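Local coordinates for amidohydrolase (Mycoplasma synoviae, PDB 3OVG), which hydrolyses D-xylono- and L-arabino-1,4-lactone 5-phosphates to the open-chain phosphosugar acids with a zinc pair, as a lactonase of the phosphotriesterase family, at residues Q281-Y284 with G285-K288; A315-I319 with L320-P324. All coordinates share one frame; numbering follows the deposited sequence.

Interaction 1. Residues Q281-Y284 with G285-K288; sequences QRNY and GLTK
G285 N reaches back to Q281 O (2.9 Å) and closes the first turn of the short helix 282-287, for which Q281 stands at the N-cap position. L286 N follows with a bond to R282 O (3.0 Å). The L286 side chain lies beside that of R282, pointing the same way, and L286 CD2 is the branch that touches, 3.8 Å from R282 NH2 and close also to N283 OD1. The R282 chain starts with CG opposite the backbone N (chi1 -166°) and bends at CG-CD, which carries the guanidinium alongside the leucine. That group forms salt bridges with E57 and with E351 of a second subunit, whose L352 packs on L286. T287 N bonds to N283 O at 3.3 Å. T287 OG1, set between its own N and carbonyl carbon (chi1 72°), turns back as donor to Y284 O at 2.6 Å, in the carbonyl plane and on a lone pair. K288 N adds a weak bond to Y284 O, 3.3 Å away. Y284 O is thus shared by a side chain and the backbone, while the tyrosine hydroxyl bonds to N47 N and F29 O. E57 also accepts from N283 ND2, as does E54. Set between acids of two subunits, the R282 guanidinium probably has its charge balanced and its freedom to turn limited.

Interaction 2. Residues A315-I319 with L320-P324; sequences AIFDI and LVNNP
F317 and V321 meet one turn apart on helix 313-327 of this TIM-barrel protein, where the regular winding widens into a pi-type turn. V321 CB stands 3.9 Å from the centroid of the F317 ring, only 13° off its normal, a CH-pi contact in which V321 CG1 leans toward F317 CZ at 3.7 Å. A chi1 of -166° swings the F317 ring away from its own amide nitrogen and forward along the helix over V321. At the ring edge, in plane, sits N322 ND2, 3.2 Å from F317 CD2; the amide is turned 75° from the ring. The same ND2 donates to D318 OD1, with the acceptor close to the amide plane. OD1 also forms a salt bridge with K267, and OD2 takes a hydrogen bond from Q266, so both carboxylate oxygens are held and the aspartate is fixed for N322. On another side of the helix, I316 CG2 touches L320 CD1, the two side chains running alongside each other; both rest on L303 of helix 296-309. I319 packs against strand 269-271 and P324 against strands 269-271 and 22-25, joining the helix to two strands of the barrel wall. Beneath these side chains the backbone shifts register: L320 N bonds to I316 O, four residues back, but N322 N and N323 N each look five back, as a pi-type turn requires, N323 N to D318 O at 2.7 Å. F317 O accepts both V321 N at 2.8 Å and N322 N at 3.2 Å, which arrive from opposite faces of its carbonyl plane.

Interaction 1 precedes interaction 2 in the chain, and the two do not touch: their centres lie 28 Å apart and their nearest atoms about 16 Å. Residues 281-288 follow directly on the substrate-binding residues R277 to Y280. There the side chain of Q281 is about 5 Å from that of the zinc ligand H28 and about 10 Å from a bound zinc ion, and that of Y284 about 4 Å from that of I278. Residues 315-324 are farther from the zinc ligands, the side chain of P324 being about 11 Å from that of H26. Interaction 1 reaches a second subunit, whereas interaction 2 is touched by no other chain of the assembly.

Interaction 1. Residues Q281-Y284 with G285-K288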
loop_
_atom_site.group_PDB
_atom_site.type_symbol
_atom_site.label_atom_id
_atom_site.label_comp_id
_atom_site.label_asym_id
_atom_site.label_seq_id
_atom_site.Cartn_x
_atom_site.Cartn_y
_atom_site.Cartn_z
ATOM N N GLN A 281 -17.491 21.186 -3.221
ATOM C CA GLN A 281 -18.153 22.471 -3.024
ATOM C C GLN A 281 -17.230 23.581 -3.493
ATOM O O GLN A 281 -16.019 23.439 -3.397
ATOM C CB GLN A 281 -18.562 22.672 -1.564
ATOM C CG GLN A 281 -19.634 21.698 -1.148
ATOM C CD GLN A 281 -20.145 21.953 0.242
ATOM O OE1 GLN A 281 -20.075 23.081 0.746
ATOM N NE2 GLN A 281 -20.680 20.905 0.877
ATOM N N ARG A 282 -17.813 24.647 -4.048
ATOM C CA ARG A 282 -17.047 25.749 -4.614
ATOM C C ARG A 282 -16.219 26.459 -3.540
ATOM O O ARG A 282 -15.018 26.624 -3.683
ATOM C CB ARG A 282 -17.972 26.764 -5.271
ATOM C CG ARG A 282 -17.224 27.749 -6.169
ATOM C CD ARG A 282 -18.178 28.747 -6.851
ATOM N NE ARG A 282 -18.485 29.895 -5.980
ATOM C CZ ARG A 282 -17.676 30.933 -5.810
ATOM N NH1 ARG A 282 -18.016 31.934 -5.006
ATOM N NH2 ARG A 282 -16.522 30.971 -6.455
ATOM N N ASN A 283 -16.880 26.860 -2.460
ATOM C CA ASN A 283 -16.205 27.630 -1.419
ATOM C C ASN A 283 -15.174 26.813 -0.647
ATOM O O ASN A 283 -14.074 27.257 -0.423
ATOM C CB ASN A 283 -17.233 28.356 -0.532
ATOM C CG ASN A 283 -17.817 29.575 -1.224
ATOM O OD1 ASN A 283 -17.162 30.630 -1.302
ATOM N ND2 ASN A 283 -19.036 29.439 -1.753
ATOM N N TYR A 284 -15.514 25.585 -0.293
ATOM C CA TYR A 284 -14.489 24.637 0.172
ATOM C C TYR A 284 -13.315 24.481 -0.815
ATOM O O TYR A 284 -12.130 24.448 -0.407
ATOM C CB TYR A 284 -15.132 23.278 0.467
ATOM C CG TYR A 284 -15.567 23.042 1.908
ATOM C CD1 TYR A 284 -14.633 23.038 2.942
ATOM C CD2 TYR A 284 -16.900 22.779 2.222
ATOM C CE1 TYR A 284 -15.005 22.787 4.263
ATOM C CE2 TYR A 284 -17.301 22.539 3.539
ATOM C CZ TYR A 284 -16.337 22.529 4.558
ATOM O OH TYR A 284 -16.701 22.266 5.859
ATOM N N GLY A 285 -13.612 24.349 -2.108
ATOM C CA GLY A 285 -12.538 24.312 -3.105
ATOM C C GLY A 285 -11.572 25.505 -2.963
ATOM O O GLY A 285 -10.345 25.362 -2.975
ATOM N N LEU A 286 -12.124 26.695 -2.797
ATOM C CA LEU A 286 -11.295 27.878 -2.706
ATOM C C LEU A 286 -10.333 27.808 -1.517
ATOM O O LEU A 286 -9.181 28.243 -1.613
ATOM C CB LEU A 286 -12.183 29.115 -2.612
ATOM C CG LEU A 286 -12.446 30.029 -3.822
ATOM C CD1 LEU A 286 -12.134 29.446 -5.182
ATOM C CD2 LEU A 286 -13.847 30.653 -3.743
ATOM N N THR A 287 -10.795 27.266 -0.391
ATOM C CA THR A 287 -9.906 27.092 0.776
ATOM C C THR A 287 -8.740 26.181 0.437
ATOM O O THR A 287 -7.680 26.222 1.089
ATOM C CB THR A 287 -10.646 26.541 2.032
ATOM O OG1 THR A 287 -10.992 25.157 1.858
ATOM C CG2 THR A 287 -11.909 27.360 2.324
ATOM N N LYS A 288 -8.920 25.323 -0.564
ATOM C CA LYS A 288 -7.834 24.453 -0.952
ATOM C C LYS A 288 -7.079 25.004 -2.152
ATOM O O LYS A 288 -6.298 24.291 -2.754
ATOM C CB LYS A 288 -8.351 23.049 -1.254
ATOM C CG LYS A 288 -8.957 22.349 -0.022
ATOM C CD LYS A 288 -7.979 22.347 1.168
ATOM C CE LYS A 288 -6.909 21.274 1.033
ATOM N NZ LYS A 288 -6.384 20.893 2.402
#

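Interaction 2. Residues A315-I319 with L320-P324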
loop_
_atom_site.group_PDB
_atom_site.type_symbol
_atom_site.label_atom_id
_atom_site.label_comp_id
_atom_site.label_asym_id
_atom_site.label_seq_id
_atom_site.Cartn_x
_atom_site.Cartn_y
_atom_site.Cartn_z
ATOM N N ALA A 315 -42.210 18.530 -14.049
ATOM C CA ALA A 315 -41.521 17.387 -13.441
ATOM C C ALA A 315 -40.353 17.862 -12.582
ATOM O O ALA A 315 -40.132 17.350 -11.469
ATOM C CB ALA A 315 -41.034 16.437 -14.503
ATOM N N ILE A 316 -39.623 18.856 -13.090
ATOM C CA ILE A 316 -38.551 19.456 -12.317
ATOM C C ILE A 316 -39.091 20.019 -11.003
ATOM O O ILE A 316 -38.466 19.831 -9.945
ATOM C CB ILE A 316 -37.759 20.521 -13.128
ATOM C CG1 ILE A 316 -36.978 19.837 -14.260
ATOM C CG2 ILE A 316 -36.802 21.275 -12.212
ATOM C CD1 ILE A 316 -36.093 20.792 -15.064
ATOM N N PHE A 317 -40.266 20.675 -11.068
ATOM C CA PHE A 317 -40.931 21.199 -9.870
ATOM C C PHE A 317 -41.266 20.099 -8.846
ATOM O O PHE A 317 -41.058 20.287 -7.641
ATOM C CB PHE A 317 -42.217 22.002 -10.199
ATOM C CG PHE A 317 -42.723 22.829 -9.033
ATOM C CD1 PHE A 317 -42.138 24.045 -8.726
ATOM C CD2 PHE A 317 -43.740 22.367 -8.225
ATOM C CE1 PHE A 317 -42.588 24.812 -7.645
ATOM C CE2 PHE A 317 -44.191 23.113 -7.125
ATOM C CZ PHE A 317 -43.613 24.347 -6.848
ATOM N N ASP A 318 -41.831 18.996 -9.326
ATOM C CA ASP A 318 -42.088 17.853 -8.473
ATOM C C ASP A 318 -40.787 17.364 -7.858
ATOM O O ASP A 318 -40.725 17.132 -6.649
ATOM C CB ASP A 318 -42.720 16.703 -9.247
ATOM C CG ASP A 318 -44.183 16.957 -9.579
ATOM O OD1 ASP A 318 -44.829 17.796 -8.918
ATOM O OD2 ASP A 318 -44.676 16.282 -10.483
ATOM N N ILE A 319 -39.753 17.222 -8.680
ATOM C CA ILE A 319 -38.470 16.720 -8.192
ATOM C C ILE A 319 -37.834 17.573 -7.069
ATOM O O ILE A 319 -37.309 17.043 -6.092
ATOM C CB ILE A 319 -37.474 16.553 -9.338
ATOM C CG1 ILE A 319 -37.870 15.363 -10.209
ATOM C CG2 ILE A 319 -36.083 16.360 -8.783
ATOM C CD1 ILE A 319 -37.111 15.303 -11.554
ATOM N N LEU A 320 -37.873 18.891 -7.218
ATOM C CA LEU A 320 -37.220 19.791 -6.276
ATOM C C LEU A 320 -38.129 20.200 -5.109
ATOM O O LEU A 320 -37.626 20.500 -4.028
ATOM C CB LEU A 320 -36.711 21.066 -6.991
ATOM C CG LEU A 320 -35.670 20.899 -8.113
ATOM C CD1 LEU A 320 -35.460 22.201 -8.831
ATOM C CD2 LEU A 320 -34.342 20.395 -7.533
ATOM N N VAL A 321 -39.445 20.267 -5.342
ATOM C CA VAL A 321 -40.369 20.892 -4.373
ATOM C C VAL A 321 -41.463 19.976 -3.865
ATOM O O VAL A 321 -41.576 19.758 -2.663
ATOM C CB VAL A 321 -41.025 22.154 -4.965
ATOM C CG1 VAL A 321 -41.896 22.850 -3.928
ATOM C CG2 VAL A 321 -39.958 23.080 -5.453
ATOM N N ASN A 322 -42.269 19.451 -4.784
ATOM C CA ASN A 322 -43.395 18.582 -4.432
ATOM C C ASN A 322 -43.036 17.207 -3.833
ATOM O O ASN A 322 -43.638 16.770 -2.840
ATOM C CB ASN A 322 -44.375 18.420 -5.615
ATOM C CG ASN A 322 -45.179 19.696 -5.894
ATOM O OD1 ASN A 322 -45.475 20.468 -4.984
ATOM N ND2 ASN A 322 -45.518 19.924 -7.161
ATOM N N ASN A 323 -42.058 16.534 -4.419
ATOM C CA ASN A 323 -41.665 15.219 -3.920
ATOM C C ASN A 323 -41.044 15.334 -2.521
ATOM O O ASN A 323 -41.406 14.585 -1.613
ATOM C CB ASN A 323 -40.749 14.518 -4.917
ATOM C CG ASN A 323 -41.416 14.329 -6.298
ATOM O OD1 ASN A 323 -40.750 13.955 -7.287
ATOM N ND2 ASN A 323 -42.709 14.602 -6.372
ATOM N N PRO A 324 -40.140 16.303 -2.323
ATOM C CA PRO A 324 -39.604 16.410 -0.954
ATOM C C PRO A 324 -40.648 16.834 0.090
ATOM O O PRO A 324 -40.557 16.431 1.268
ATOM C CB PRO A 324 -38.494 17.460 -1.083
ATOM C CG PRO A 324 -38.149 17.494 -2.548
ATOM C CD PRO A 324 -39.450 17.190 -3.274
#